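Local coordinates for protein agarase (Pseudoalteromonas fuliginea, PDB 6XJ9) that probably hydrolyses agarose, the galactan of red-algal cell walls, as a family 50 glycoside hydrolase of a marine bacterium, at residues Gly267-Ala270 / Glu271-Leu275; Asn435-Asp438 / Pro439-Asp443; Tyr442-Lys446 / Val447-Ala451; Arg514-Ser517 / Val518-Tyr522; Trp654-Leu657 / Ser658-Lys662. One frame throughout, in Å; residues are numbered along the deposited sequence. Where two conformers were deposited one is given.

Contact 1. Residues Gly267-Ala270 / Glu271-Leu275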
# COMPACT_ATOMS: atom_id res chain seq x y z
N GLY A 267 -27.31 -3.33 -7.91
CA GLY A 267 -26.20 -2.69 -7.22
C GLY A 267 -26.62 -1.54 -6.29
O GLY A 267 -25.79 -0.74 -5.85
N GLY A 268 -27.91 -1.46 -5.96
CA GLY A 268 -28.36 -0.43 -5.04
C GLY A 268 -28.27 -0.85 -3.57
O GLY A 268 -27.80 -1.94 -3.23
N TRP A 269 -28.76 0.05 -2.72
CA TRP A 269 -28.66 -0.02 -1.27
C TRP A 269 -29.80 -0.89 -0.74
O TRP A 269 -30.90 -0.39 -0.50
CB TRP A 269 -28.72 1.40 -0.68
CG TRP A 269 -28.42 1.47 0.78
CD1 TRP A 269 -27.72 0.57 1.53
CD2 TRP A 269 -28.77 2.55 1.67
NE1 TRP A 269 -27.63 1.00 2.83
CE2 TRP A 269 -28.26 2.21 2.95
CE3 TRP A 269 -29.46 3.75 1.52
CZ2 TRP A 269 -28.44 3.03 4.06
CZ3 TRP A 269 -29.63 4.56 2.62
CH2 TRP A 269 -29.13 4.20 3.87
N ALA A 270 -29.51 -2.18 -0.55
CA ALA A 270 -30.52 -3.16 -0.17
C ALA A 270 -31.13 -2.85 1.20
O ALA A 270 -32.30 -3.14 1.41
CB ALA A 270 -29.97 -4.56 -0.24
N GLU A 271 -30.36 -2.25 2.12
CA GLU A 271 -30.86 -2.03 3.47
C GLU A 271 -31.43 -0.63 3.64
O GLU A 271 -31.85 -0.27 4.74
CB GLU A 271 -29.78 -2.29 4.52
CG GLU A 271 -29.46 -3.77 4.70
CD GLU A 271 -28.12 -4.02 5.37
OE1 GLU A 271 -27.10 -3.50 4.87
OE2 GLU A 271 -28.10 -4.74 6.39
N GLY A 272 -31.45 0.16 2.57
CA GLY A 272 -31.91 1.53 2.68
C GLY A 272 -33.38 1.67 2.28
O GLY A 272 -34.06 0.67 2.09
N PRO A 273 -33.90 2.89 2.09
CA PRO A 273 -35.32 3.07 1.75
C PRO A 273 -35.69 2.44 0.42
O PRO A 273 -34.85 2.27 -0.47
CB PRO A 273 -35.47 4.60 1.66
CG PRO A 273 -34.07 5.10 1.36
CD PRO A 273 -33.16 4.16 2.11
N LYS A 274 -36.97 2.09 0.29
CA LYS A 274 -37.49 1.56 -0.97
C LYS A 274 -38.48 2.57 -1.53
O LYS A 274 -39.47 2.90 -0.88
CB LYS A 274 -38.15 0.20 -0.74
CG LYS A 274 -38.46 -0.58 -2.01
CD LYS A 274 -37.61 -1.82 -2.13
CE LYS A 274 -38.03 -2.73 -3.26
NZ LYS A 274 -39.49 -2.99 -3.25
N LEU A 275 -38.17 3.07 -2.73
CA LEU A 275 -38.92 4.11 -3.41
C LEU A 275 -39.70 3.46 -4.54
O LEU A 275 -39.58 2.26 -4.74
CB LEU A 275 -37.92 5.12 -3.98
CG LEU A 275 -37.35 6.17 -3.03
CD1 LEU A 275 -36.76 5.55 -1.78
CD2 LEU A 275 -36.32 7.04 -3.73
O HOH W 1 -32.15 2.03 -0.71
O HOH W 2 -26.22 -0.66 4.91

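Contact 2. Residues Asn435-Asp438 / Pro439-Asp443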
# COMPACT_ATOMS: atom_id res chain seq x y z
N ASN A 435 -18.44 4.79 -18.85
CA ASN A 435 -18.63 5.26 -20.21
C ASN A 435 -17.69 4.50 -21.15
O ASN A 435 -16.60 4.10 -20.74
CB ASN A 435 -18.46 6.78 -20.33
CG ASN A 435 -19.11 7.31 -21.59
OD1 ASN A 435 -20.04 6.70 -22.10
ND2 ASN A 435 -18.59 8.41 -22.14
N TRP A 436 -18.14 4.33 -22.39
CA TRP A 436 -17.39 3.60 -23.41
C TRP A 436 -17.16 2.15 -22.98
O TRP A 436 -16.06 1.62 -23.12
CB TRP A 436 -16.08 4.33 -23.80
CG TRP A 436 -16.31 5.74 -24.26
CD1 TRP A 436 -17.05 6.14 -25.33
CD2 TRP A 436 -15.83 6.94 -23.63
NE1 TRP A 436 -17.07 7.51 -25.42
CE2 TRP A 436 -16.31 8.02 -24.40
CE3 TRP A 436 -15.06 7.21 -22.50
CZ2 TRP A 436 -16.04 9.35 -24.06
CZ3 TRP A 436 -14.78 8.51 -22.16
CH2 TRP A 436 -15.27 9.57 -22.94
N THR A 437 -18.22 1.53 -22.46
CA THR A 437 -18.31 0.09 -22.33
C THR A 437 -18.61 -0.50 -23.71
O THR A 437 -19.45 0.02 -24.45
CB THR A 437 -19.37 -0.32 -21.29
OG1 THR A 437 -18.98 0.22 -20.03
CG2 THR A 437 -19.54 -1.82 -21.15
N ASP A 438 -17.88 -1.57 -24.04
CA ASP A 438 -18.09 -2.23 -25.32
C ASP A 438 -19.52 -2.75 -25.38
O ASP A 438 -19.99 -3.39 -24.43
CB ASP A 438 -17.10 -3.38 -25.56
CG ASP A 438 -17.22 -3.92 -26.98
OD1 ASP A 438 -16.63 -3.31 -27.90
OD2 ASP A 438 -17.97 -4.89 -27.17
N PRO A 439 -20.28 -2.47 -26.47
CA PRO A 439 -21.67 -2.90 -26.57
C PRO A 439 -21.85 -4.41 -26.36
O PRO A 439 -22.97 -4.86 -26.13
CB PRO A 439 -22.08 -2.47 -27.99
CG PRO A 439 -21.17 -1.29 -28.25
CD PRO A 439 -19.84 -1.69 -27.64
N SER A 440 -20.73 -5.14 -26.38
CA SER A 440 -20.66 -6.56 -26.06
C SER A 440 -21.30 -6.84 -24.71
O SER A 440 -21.77 -7.95 -24.46
CB SER A 440 -19.23 -7.02 -26.01
OG SER A 440 -18.80 -7.42 -27.29
N TYR A 441 -21.27 -5.84 -23.83
CA TYR A 441 -21.68 -5.99 -22.44
C TYR A 441 -23.15 -5.60 -22.26
O TYR A 441 -23.69 -5.80 -21.18
CB TYR A 441 -20.82 -5.10 -21.55
CG TYR A 441 -19.40 -5.58 -21.33
CD1 TYR A 441 -18.34 -5.16 -22.14
CD2 TYR A 441 -19.11 -6.43 -20.27
CE1 TYR A 441 -17.05 -5.58 -21.90
CE2 TYR A 441 -17.82 -6.87 -20.03
CZ TYR A 441 -16.78 -6.44 -20.85
OH TYR A 441 -15.52 -6.88 -20.58
N TYR A 442 -23.77 -5.03 -23.29
CA TYR A 442 -25.03 -4.32 -23.10
C TYR A 442 -26.15 -5.28 -22.71
O TYR A 442 -27.09 -4.88 -22.02
CB TYR A 442 -25.37 -3.46 -24.32
CG TYR A 442 -24.61 -2.16 -24.44
CD1 TYR A 442 -23.44 -1.93 -23.72
CD2 TYR A 442 -25.04 -1.17 -25.30
CE1 TYR A 442 -22.74 -0.73 -23.84
CE2 TYR A 442 -24.34 0.02 -25.46
CZ TYR A 442 -23.18 0.24 -24.72
OH TYR A 442 -22.50 1.42 -24.87
N ASP A 443 -26.04 -6.54 -23.13
CA ASP A 443 -27.06 -7.54 -22.88
C ASP A 443 -26.79 -8.27 -21.56
O ASP A 443 -27.50 -9.21 -21.23
CB ASP A 443 -27.16 -8.52 -24.05
CG ASP A 443 -26.05 -9.56 -24.07
OD1 ASP A 443 -25.04 -9.40 -23.34
OD2 ASP A 443 -26.19 -10.54 -24.83
O HOH W 3 -19.57 2.00 -26.36
O HOH W 4 -20.85 2.80 -23.00

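Contact 3. Residues Tyr442-Lys446 / Val447-Ala451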
# COMPACT_ATOMS: atom_id res chain seq x y z
N TYR A 442 -23.77 -5.03 -23.29
CA TYR A 442 -25.03 -4.32 -23.10
C TYR A 442 -26.15 -5.28 -22.71
O TYR A 442 -27.09 -4.88 -22.02
CB TYR A 442 -25.37 -3.46 -24.32
CG TYR A 442 -24.61 -2.16 -24.44
CD1 TYR A 442 -23.44 -1.93 -23.72
CD2 TYR A 442 -25.04 -1.17 -25.30
CE1 TYR A 442 -22.74 -0.73 -23.84
CE2 TYR A 442 -24.34 0.02 -25.46
CZ TYR A 442 -23.18 0.24 -24.72
OH TYR A 442 -22.50 1.42 -24.87
N ASP A 443 -26.04 -6.54 -23.13
CA ASP A 443 -27.06 -7.54 -22.88
C ASP A 443 -26.79 -8.27 -21.56
O ASP A 443 -27.50 -9.21 -21.23
CB ASP A 443 -27.16 -8.52 -24.05
CG ASP A 443 -26.05 -9.56 -24.07
OD1 ASP A 443 -25.04 -9.40 -23.34
OD2 ASP A 443 -26.19 -10.54 -24.83
N ASN A 444 -25.74 -7.85 -20.82
CA ASN A 444 -25.46 -8.47 -19.54
C ASN A 444 -26.60 -8.13 -18.58
O ASN A 444 -27.25 -7.09 -18.69
CB ASN A 444 -24.04 -8.16 -19.01
CG ASN A 444 -24.01 -7.12 -17.91
OD1 ASN A 444 -24.19 -7.44 -16.74
ND2 ASN A 444 -23.80 -5.86 -18.29
N GLN A 445 -26.85 -9.05 -17.66
CA GLN A 445 -27.91 -8.88 -16.68
C GLN A 445 -27.33 -9.04 -15.28
O GLN A 445 -27.96 -9.64 -14.42
CB GLN A 445 -29.07 -9.84 -16.97
CG GLN A 445 -29.93 -9.43 -18.16
CD GLN A 445 -31.04 -10.41 -18.46
OE1 GLN A 445 -31.94 -10.64 -17.65
NE2 GLN A 445 -31.00 -11.01 -19.63
N LYS A 446 -26.13 -8.47 -15.07
CA LYS A 446 -25.39 -8.64 -13.83
C LYS A 446 -24.83 -7.31 -13.32
O LYS A 446 -24.79 -7.11 -12.11
CB LYS A 446 -24.21 -9.60 -14.03
CG LYS A 446 -24.52 -11.09 -13.85
CD LYS A 446 -23.53 -11.99 -14.55
CE LYS A 446 -22.08 -11.74 -14.18
NZ LYS A 446 -21.63 -12.61 -13.07
N VAL A 447 -24.36 -6.44 -14.22
CA VAL A 447 -23.81 -5.15 -13.81
C VAL A 447 -24.41 -4.07 -14.70
O VAL A 447 -24.26 -4.13 -15.92
CB VAL A 447 -22.27 -5.12 -13.88
CG1 VAL A 447 -21.71 -3.79 -13.38
CG2 VAL A 447 -21.62 -6.28 -13.13
N PRO A 448 -25.05 -3.02 -14.11
CA PRO A 448 -25.59 -1.90 -14.88
C PRO A 448 -24.45 -1.18 -15.60
O PRO A 448 -23.29 -1.29 -15.19
CB PRO A 448 -26.21 -0.97 -13.82
CG PRO A 448 -26.39 -1.85 -12.61
CD PRO A 448 -25.27 -2.86 -12.66
N TYR A 449 -24.80 -0.45 -16.66
CA TYR A 449 -23.79 0.12 -17.54
C TYR A 449 -24.28 1.47 -18.07
O TYR A 449 -25.48 1.74 -18.08
CB TYR A 449 -23.44 -0.84 -18.67
CG TYR A 449 -24.56 -1.10 -19.65
CD1 TYR A 449 -25.45 -2.14 -19.45
CD2 TYR A 449 -24.74 -0.30 -20.78
CE1 TYR A 449 -26.48 -2.39 -20.34
CE2 TYR A 449 -25.77 -0.53 -21.67
CZ TYR A 449 -26.65 -1.58 -21.45
OH TYR A 449 -27.67 -1.84 -22.33
N PHE A 450 -23.33 2.32 -18.45
CA PHE A 450 -23.61 3.61 -19.06
C PHE A 450 -23.38 3.46 -20.56
O PHE A 450 -22.41 2.81 -20.94
CB PHE A 450 -22.72 4.67 -18.41
CG PHE A 450 -23.15 5.04 -17.01
CD1 PHE A 450 -22.98 4.15 -15.95
CD2 PHE A 450 -23.79 6.24 -16.75
CE1 PHE A 450 -23.42 4.48 -14.67
CE2 PHE A 450 -24.22 6.57 -15.47
CZ PHE A 450 -24.02 5.69 -14.44
N ALA A 451 -24.28 4.02 -21.38
CA ALA A 451 -24.13 4.01 -22.82
C ALA A 451 -23.73 5.40 -23.32
O ALA A 451 -23.76 6.37 -22.56
CB ALA A 451 -25.42 3.54 -23.47
O HOH W 4 -20.85 2.80 -23.00

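Contact 4. Residues Arg514-Ser517 / Val518-Tyr522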
# COMPACT_ATOMS: atom_id res chain seq x y z
N ARG A 514 -13.99 28.19 -22.70
CA ARG A 514 -13.30 28.17 -21.43
C ARG A 514 -13.50 29.53 -20.77
O ARG A 514 -13.13 30.55 -21.34
CB ARG A 514 -11.79 27.92 -21.62
CG ARG A 514 -11.44 27.00 -22.78
CD ARG A 514 -9.97 26.58 -22.82
NE ARG A 514 -9.66 25.77 -24.00
CZ ARG A 514 -8.53 25.10 -24.20
NH1 ARG A 514 -8.36 24.40 -25.31
NH2 ARG A 514 -7.57 25.12 -23.29
N PRO A 515 -14.13 29.60 -19.56
CA PRO A 515 -14.38 30.88 -18.90
C PRO A 515 -13.18 31.51 -18.19
O PRO A 515 -13.20 31.64 -16.97
CB PRO A 515 -15.49 30.52 -17.90
CG PRO A 515 -15.23 29.05 -17.56
CD PRO A 515 -14.66 28.44 -18.82
N ASP A 516 -12.17 31.94 -18.96
CA ASP A 516 -10.96 32.52 -18.38
C ASP A 516 -10.49 33.78 -19.12
O ASP A 516 -9.61 34.48 -18.62
CB ASP A 516 -9.85 31.48 -18.20
CG ASP A 516 -9.62 30.61 -19.43
OD1 ASP A 516 -9.69 31.17 -20.54
OD2 ASP A 516 -9.38 29.40 -19.25
N SER A 517 -11.04 34.03 -20.31
CA SER A 517 -10.91 35.32 -20.98
C SER A 517 -12.16 35.53 -21.81
O SER A 517 -12.84 34.56 -22.14
CB SER A 517 -9.67 35.38 -21.84
OG SER A 517 -9.88 34.63 -23.04
N VAL A 518 -12.44 36.79 -22.19
CA VAL A 518 -13.64 37.04 -22.98
C VAL A 518 -13.55 36.23 -24.27
O VAL A 518 -14.52 35.56 -24.65
CB VAL A 518 -13.93 38.53 -23.23
CG1 VAL A 518 -15.02 38.74 -24.27
CG2 VAL A 518 -14.32 39.22 -21.92
N LYS A 519 -12.37 36.23 -24.90
CA LYS A 519 -12.17 35.56 -26.17
C LYS A 519 -12.38 34.05 -26.02
O LYS A 519 -12.97 33.41 -26.88
CB LYS A 519 -10.79 35.91 -26.72
CG LYS A 519 -10.65 35.80 -28.23
CD LYS A 519 -9.31 36.29 -28.72
CE LYS A 519 -9.30 37.77 -29.02
NZ LYS A 519 -7.97 38.21 -29.51
N SER A 520 -11.87 33.48 -24.92
CA SER A 520 -11.96 32.04 -24.68
C SER A 520 -13.39 31.64 -24.33
O SER A 520 -13.86 30.57 -24.69
CB SER A 520 -11.03 31.64 -23.57
OG SER A 520 -9.71 31.49 -24.06
N HIS A 521 -14.05 32.51 -23.56
CA HIS A 521 -15.37 32.22 -23.02
C HIS A 521 -16.41 32.31 -24.12
O HIS A 521 -17.22 31.40 -24.30
CB HIS A 521 -15.65 33.19 -21.86
CG HIS A 521 -16.88 32.88 -21.08
ND1 HIS A 521 -17.03 33.30 -19.77
CD2 HIS A 521 -18.01 32.22 -21.41
CE1 HIS A 521 -18.20 32.89 -19.32
NE2 HIS A 521 -18.82 32.24 -20.31
N TYR A 522 -16.37 33.41 -24.88
CA TYR A 522 -17.45 33.71 -25.81
C TYR A 522 -16.96 33.55 -27.25
O TYR A 522 -17.52 34.18 -28.15
CB TYR A 522 -18.03 35.10 -25.53
CG TYR A 522 -18.64 35.22 -24.15
CD1 TYR A 522 -19.80 34.54 -23.82
CD2 TYR A 522 -18.04 36.00 -23.18
CE1 TYR A 522 -20.36 34.63 -22.56
CE2 TYR A 522 -18.59 36.11 -21.92
CZ TYR A 522 -19.75 35.42 -21.60
OH TYR A 522 -20.27 35.52 -20.35
O HOH W 5 -8.03 33.63 -24.97

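Contact 5. Residues Trp654-Leu657 / Ser658-Lys662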
# COMPACT_ATOMS: atom_id res chain seq x y z
N TRP A 654 -17.40 23.72 -6.94
CA TRP A 654 -18.64 23.06 -7.34
C TRP A 654 -19.89 23.67 -6.70
O TRP A 654 -20.99 23.15 -6.90
CB TRP A 654 -18.54 21.55 -7.09
CG TRP A 654 -17.43 20.97 -7.91
CD1 TRP A 654 -16.17 20.66 -7.48
CD2 TRP A 654 -17.46 20.69 -9.32
NE1 TRP A 654 -15.42 20.18 -8.52
CE2 TRP A 654 -16.19 20.18 -9.66
CE3 TRP A 654 -18.44 20.80 -10.32
CZ2 TRP A 654 -15.87 19.79 -10.96
CZ3 TRP A 654 -18.13 20.41 -11.60
CH2 TRP A 654 -16.86 19.91 -11.91
N ALA A 655 -19.72 24.79 -5.98
CA ALA A 655 -20.80 25.45 -5.26
C ALA A 655 -21.86 25.95 -6.24
O ALA A 655 -23.03 26.05 -5.88
CB ALA A 655 -20.26 26.59 -4.42
N PHE A 656 -21.42 26.23 -7.47
CA PHE A 656 -22.28 26.78 -8.50
C PHE A 656 -23.47 25.86 -8.76
O PHE A 656 -24.47 26.31 -9.31
CB PHE A 656 -21.49 27.07 -9.79
CG PHE A 656 -21.11 25.84 -10.57
CD1 PHE A 656 -21.90 25.39 -11.62
CD2 PHE A 656 -19.98 25.11 -10.24
CE1 PHE A 656 -21.58 24.24 -12.33
CE2 PHE A 656 -19.65 23.97 -10.96
CZ PHE A 656 -20.45 23.52 -11.99
N LEU A 657 -23.37 24.58 -8.37
CA LEU A 657 -24.40 23.59 -8.67
C LEU A 657 -25.70 23.90 -7.91
O LEU A 657 -26.78 23.46 -8.31
CB LEU A 657 -23.89 22.19 -8.32
CG LEU A 657 -22.91 21.58 -9.31
CD1 LEU A 657 -22.45 20.20 -8.84
CD2 LEU A 657 -23.51 21.48 -10.71
N SER A 658 -25.59 24.66 -6.82
CA SER A 658 -26.74 25.06 -6.04
C SER A 658 -27.68 25.96 -6.86
O SER A 658 -28.83 26.14 -6.51
CB SER A 658 -26.30 25.70 -4.75
OG SER A 658 -25.55 26.88 -5.02
N GLN A 659 -27.19 26.49 -7.98
CA GLN A 659 -27.98 27.30 -8.90
C GLN A 659 -29.10 26.48 -9.53
O GLN A 659 -30.15 27.03 -9.85
CB GLN A 659 -27.06 27.88 -9.97
CG GLN A 659 -27.58 29.13 -10.67
CD GLN A 659 -26.52 29.73 -11.57
OE1 GLN A 659 -25.33 29.72 -11.26
NE2 GLN A 659 -26.94 30.24 -12.71
N PHE A 660 -28.89 25.16 -9.72
CA PHE A 660 -29.77 24.37 -10.57
C PHE A 660 -30.52 23.28 -9.81
O PHE A 660 -31.51 22.77 -10.31
CB PHE A 660 -28.98 23.68 -11.68
CG PHE A 660 -28.02 24.62 -12.35
CD1 PHE A 660 -28.48 25.73 -13.04
CD2 PHE A 660 -26.65 24.44 -12.21
CE1 PHE A 660 -27.60 26.63 -13.62
CE2 PHE A 660 -25.77 25.33 -12.80
CZ PHE A 660 -26.24 26.42 -13.51
N ASP A 661 -29.99 22.89 -8.64
CA ASP A 661 -30.51 21.77 -7.88
C ASP A 661 -30.74 20.56 -8.80
O ASP A 661 -31.80 19.93 -8.76
CB ASP A 661 -31.74 22.18 -7.06
CG ASP A 661 -32.09 21.21 -5.94
OD1 ASP A 661 -31.18 20.51 -5.41
OD2 ASP A 661 -33.28 21.15 -5.61
N LYS A 662 -29.74 20.25 -9.61
CA LYS A 662 -29.74 19.02 -10.40
C LYS A 662 -28.70 18.07 -9.82
O LYS A 662 -27.70 18.55 -9.27
CB LYS A 662 -29.38 19.35 -11.85
CG LYS A 662 -30.52 19.93 -12.68
CD LYS A 662 -31.37 18.83 -13.25
CE LYS A 662 -32.74 19.30 -13.70
NZ LYS A 662 -33.30 18.35 -14.69
O HOH W 6 -27.07 21.22 -9.87

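Contact 1. Residues Gly267-Ala270 / Glu271-Leu275
The indole of W269 lies beneath the backbone of G272, a CH-pi contact made within a type I beta turn from W269 to G272. CA of G272 sits 3.5 Å from the centroid of the six-membered ring, only 14° off its normal, so a C-H of G272 faces the flat of the ring. Glycine suits the position because a beta carbon there would run into CE3 of W269. The torsion chi1 of W269 (-171°) turns CG away from its own N and folds the ring back under the turn. CD of P273 packs 3.6 Å from CZ3 of W269, the two side chains meeting at a slant.

Among the polar links, the N-H of G272 closes the turn onto O of W269 over 3.2 Å, coming from well above the carbonyl plane. One water donates to that same W269 O and to P273 O, tying the turn to the chain that leaves it. A second water lies in the indole plane at its edge, accepting from NE1 of W269 and donating to OE1 of E271 (3.0 Å), whose extended, exposed chain suits a solvent-side link.

The W269 ring meets Y759 of the C-terminal helix 745-763, the planes nearly parallel. W269, P273 and L275 all touch L299 of strand 299-305, while P273 and L275 also reach strand 282-286.

Contact 2. Residues Asn435-Asp438 / Pro439-Asp443
T437 meets Y441, in the short 3-10 segment 439-441, and Y442 just beyond it. Its CG2 methyl lies 3.5 Å from CB of Y441 and also touches CD1, the two side chains crossing at about a right angle; chi1 (-61°) sends CG2 there and leaves OG1 to bond with O of G434. One water donates to T437 O (2.8 Å) and only weakly to OH of Y442, while another accepts from T437 N and donates to the same OH, 2.9 Å away.

Next, O of D438 accepts from N of Y441 in a 2.8 Å bond and lies at the edge of the Y441 ring, in its plane. The D438 carboxylate swings over P439 to S440, where OD2 may take the backbone N-H, although overly close modelled atoms make that bond doubtful. P439, whose ring limits its phi to a value that fits a 3-10 start, places its CA over the centre of the Y442 ring, 3.5 Å above the plane.

The chemistry is thus divided: the T437 methyl packs on Y441 and P439 on the Y442 ring, while T437 N and O each bond a separate water, both reaching the Y442 hydroxyl, one of them weakly.

Contact 3. Residues Tyr442-Lys446 / Val447-Ala451
The rings of Y442 and Y449 form an offset stack, centroids 4.4 Å apart and planes at 17°, with CE2 of Y449 lying over one face of Y442. Y449 in turn receives CA of Y442 over a face, 4.0 Å from the centroid. This overlap follows from chi1 of Y449 (67°), which sets CG between backbone N and carbonyl carbon. CB of A451 approaches CZ of Y442 obliquely at 4.2 Å, small enough to fit beside the phenol end. The water on T437 N can also donate to F450 O, 2.6 Å away, though its acceptors in reach outnumber its protons.

At the loop's other end, OD1 of N444 takes N-H of V447 on a lone pair at 2.7 Å, and also N-H of K446 at 2.8 Å, tilted from the carbonyl plane; the K446 bond makes an Asx turn. ND2 returns a 3.0 Å bond to O of V447, close to the amide plane, and gives another to O of Y441.

Asparagine is well matched here, offering acceptor and donor from one flat group. With two bonds each at OD1 and ND2, the amide is fixed in its rotation, and four backbone polar groups of a largely buried loop find partners.

Contact 4. Residues Arg514-Ser517 / Val518-Tyr522
S517 is the N-cap of helix 518-521, and its side chain is turned back over the first turn. With chi1 at 75°, OG stands between the backbone N and carbonyl carbon and accepts from N of S520 over 3.0 Å (155° at the hydrogen). Serine suits an N-cap because a short hydroxyl can take an N-H that has no helical carbonyl before it; an alanine here would probably leave S520 N without its capping oxygen and loosen the first turn. The helix begins with N of H521 bonding to O of S517, 2.8 Å away and nearly on the line of the carbonyl.

The imidazole of H521 is sandwiched. CB of P515 lies over one face, 4.0 Å from the centroid, and CZ of Y522 over the opposite face, 3.5 Å above the plane. P515 is the centre of an inverse gamma turn, and its compact ring suits the flat imidazole. H521 NE2 and Y522 OH both bond to the carboxylate of E628, while H521 and Y522 pack on L591 of helix 584-609.

The backbone of R514 also joins the helix, its N bonded to O of S520. A water bonds both serines, 2.9 Å from OG of S517 and 2.9 Å from OG of S520.

Contact 5. Residues Trp654-Leu657 / Ser658-Lys662
The side chain of F660 folds back along the short 3-10 segment before it. Its CB lies 4.0 Å from O of L657. With CG anti to the carbonyl carbon (chi1 -46°), CD2 remains near that oxygen and approaches O of F656 as well. CE2 then meets CD1 of F656 at 4.0 Å, arriving at the edge of the F656 ring and near its plane, so the two phenyls touch rim to rim without stacking. One face of the F660 ring rests on its own neighbour, CB of Q659 lying 3.8 Å above the centre. With only a serine here, the edge of F656 and the CB of Q659 would probably lose their aromatic cover.

Carbonyls of the 3-10 turns do the polar work. O of A655 is gripped twice by S658: OG donates over 2.8 Å nearly in line with the carbonyl, and N bonds from above its plane at 3.1 Å. Serine fits because its hydroxyl can swing back onto the preceding turn. O of L657 takes N of F660 (3.1 Å), a longer bond from N of D661 and a water that also accepts from N of K662, so three donors gather where the 3-10 segment ends.

F660 packs on V630 and K631 of helix 627-634, and F656 on I627 of that helix. The buried L657 touches F642 of strand 640-643 and Y708, while D661 forms a salt bridge with K285 of strand 282-286 as the chain turns to strand 664-666.

In the fold
Contacts 2 and 3 are in effect one loop: their centres are 7 Å apart, they share Y442, D443 and a water, and N435 of the first packs against A451 and F450 of the second. Contact 1 comes within about 5 Å of contact 3 at the nearest atoms. Contacts 4 and 5 are about 9 Å apart at their nearest atoms; both border helix 627-634, through E628 and through I627, V630 and K631 respectively. Contacts 1 and 4 are the farthest pair, centres 43 Å apart. All five are local chain turns, some running into a strand or helix, probably within the (beta/alpha)8 catalytic domain. The R514 side chain is about 5 Å from a bound 1,2-ethanediol, probably a crystallisation additive.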